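Local coordinates for bifunctional protein FolD (Thermus thermophilus, PDB 6V6Y), which probably catalyses the NADP-dependent oxidation of 5,10-methylenetetrahydrofolate to the methenyl form and its hydrolysis to 10-formyltetrahydrofolate, at residues R102-R105 and V106-I110. Sequence-based numbering, arbitrary orientation.
Sequences RTQR and VLEAI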
loop_
_atom_site.group_PDB
_atom_site.type_symbol
_atom_site.label_atom_id
_atom_site.label_comp_id
_atom_site.label_asym_id
_atom_site.label_seq_id
_atom_site.Cartn_x
_atom_site.Cartn_y
_atom_site.Cartn_z
ATOM N N ARG A 102 21.434 -3.869 -8.024
ATOM C CA ARG A 102 20.231 -3.072 -7.797
ATOM C C ARG A 102 19.097 -3.993 -7.351
ATOM O O ARG A 102 18.495 -4.698 -8.172
ATOM C CB ARG A 102 19.858 -2.302 -9.063
ATOM C CG ARG A 102 20.815 -1.159 -9.428
ATOM C CD ARG A 102 21.360 -1.300 -10.863
ATOM N NE ARG A 102 20.281 -1.366 -11.850
ATOM C CZ ARG A 102 20.456 -1.328 -13.170
ATOM N NH1 ARG A 102 21.681 -1.231 -13.680
ATOM N NH2 ARG A 102 19.402 -1.394 -13.982
ATOM N N THR A 103 18.783 -3.953 -6.054
ATOM C CA THR A 103 17.834 -4.897 -5.466
ATOM C C THR A 103 16.459 -4.813 -6.129
ATOM O O THR A 103 15.908 -5.834 -6.558
ATOM C CB THR A 103 17.751 -4.652 -3.958
ATOM O OG1 THR A 103 19.038 -4.919 -3.389
ATOM C CG2 THR A 103 16.723 -5.547 -3.301
ATOM N N GLN A 104 15.891 -3.604 -6.230
ATOM C CA GLN A 104 14.601 -3.439 -6.901
ATOM C C GLN A 104 14.621 -4.083 -8.287
ATOM O O GLN A 104 13.682 -4.791 -8.673
ATOM C CB GLN A 104 14.230 -1.940 -6.978
ATOM C CG GLN A 104 13.351 -1.520 -8.190
ATOM C CD GLN A 104 12.896 -0.026 -8.174
ATOM O OE1 GLN A 104 13.526 0.838 -7.547
ATOM N NE2 GLN A 104 11.792 0.263 -8.866
ATOM N N ARG A 105 15.711 -3.890 -9.028
ATOM C CA ARG A 105 15.804 -4.451 -10.368
ATOM C C ARG A 105 15.761 -5.979 -10.336
ATOM O O ARG A 105 15.124 -6.604 -11.192
ATOM C CB ARG A 105 17.079 -3.951 -11.045
ATOM C CG ARG A 105 17.233 -4.419 -12.474
ATOM C CD ARG A 105 16.874 -3.339 -13.474
ATOM N NE ARG A 105 17.314 -3.675 -14.833
ATOM C CZ ARG A 105 16.708 -4.556 -15.638
ATOM N NH1 ARG A 105 15.624 -5.214 -15.231
ATOM N NH2 ARG A 105 17.188 -4.783 -16.860
ATOM N N VAL A 106 16.403 -6.597 -9.340
ATOM C CA VAL A 106 16.402 -8.057 -9.236
ATOM C C VAL A 106 15.015 -8.569 -8.860
ATOM O O VAL A 106 14.480 -9.490 -9.493
ATOM C CB VAL A 106 17.463 -8.520 -8.223
ATOM C CG1 VAL A 106 17.202 -9.966 -7.780
ATOM C CG2 VAL A 106 18.851 -8.359 -8.816
ATOM N N LEU A 107 14.416 -7.977 -7.821
ATOM C CA LEU A 107 13.098 -8.404 -7.361
ATOM C C LEU A 107 12.049 -8.257 -8.457
ATOM O O LEU A 107 11.186 -9.129 -8.621
ATOM C CB LEU A 107 12.697 -7.600 -6.112
ATOM C CG LEU A 107 13.616 -7.821 -4.904
ATOM C CD1 LEU A 107 13.193 -7.007 -3.654
ATOM C CD2 LEU A 107 13.662 -9.305 -4.587
ATOM N N GLU A 108 12.096 -7.154 -9.216
ATOM C CA GLU A 108 11.144 -6.964 -10.311
ATOM C C GLU A 108 11.378 -7.932 -11.469
ATOM O O GLU A 108 10.475 -8.112 -12.298
ATOM C CB GLU A 108 11.199 -5.521 -10.821
ATOM C CG GLU A 108 10.727 -4.492 -9.784
ATOM C CD GLU A 108 10.410 -3.129 -10.396
ATOM O OE1 GLU A 108 10.555 -2.973 -11.631
ATOM O OE2 GLU A 108 10.018 -2.211 -9.641
ATOM N N ALA A 109 12.555 -8.563 -11.540
ATOM C CA ALA A 109 12.809 -9.568 -12.574
ATOM C C ALA A 109 12.121 -10.894 -12.289
ATOM O O ALA A 109 11.856 -11.651 -13.226
ATOM C CB ALA A 109 14.308 -9.809 -12.733
ATOM N N ILE A 110 11.818 -11.198 -11.026
ATOM C CA ILE A 110 11.184 -12.471 -10.710
ATOM C C ILE A 110 9.762 -12.459 -11.240
ATOM O O ILE A 110 9.041 -11.469 -11.086
ATOM C CB ILE A 110 11.183 -12.721 -9.195
ATOM C CG1 ILE A 110 12.595 -12.599 -8.618
ATOM C CG2 ILE A 110 10.535 -14.065 -8.891
ATOM C CD1 ILE A 110 12.622 -12.455 -7.108
#
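Gln104 and Glu108, one helical turn apart on the short helix 103-109, run side by side in the same direction and join at their ends. Gln104 NE2 donates to Glu108 OE2 at 3.1 Å, the oxygen lying close to the amide plane. Seen from the carboxylate, however, the donor sits well above its plane, the two flat groups being turned 63° apart. With CG anti to its carbonyl carbon (chi1 -66°), Glu108 leans back over the preceding turn, its CG 3.2 Å from Gln104 O, while an extended Gln104 chain brings the amide to the same level. Glutamine suits this place because its N-H can serve an acid without adding charge. That acid has a stronger mate in Arg126 of the second subunit, whose NE forms a salt bridge with the same OE2 and whose side chain also packs on Gln104. An alanine in place of Glu108 would probably leave the Gln104 amide free to turn and take a carboxylate partner from Arg126 of the second subunit.

Thr103 and Leu107, also i to i+4, meet through apolar groups: methyl CG2 of the threonine, anti to the backbone N, lies alongside Leu107 CD1 at 3.8 Å, and the leucine continues onto Phe119. Beneath these pairs the backbone carries the i to i+4 bonds of a helix, Leu107 N to Thr103 O at 2.9 Å among them, and the last, Ala109 N to Arg105 O, is weak at 3.2 Å. Val106 turns inward; its compact branched chain fits among Leu75 and Ile79 of helix 72-84 and Val93 of strand 90-93. The helix thus packs its apolar side against these elements of the same catalytic domain and offers the neighbouring subunit a carboxylate whose OE2 is shared by an amide and a guanidinium, a setting likely to favour its ionised form.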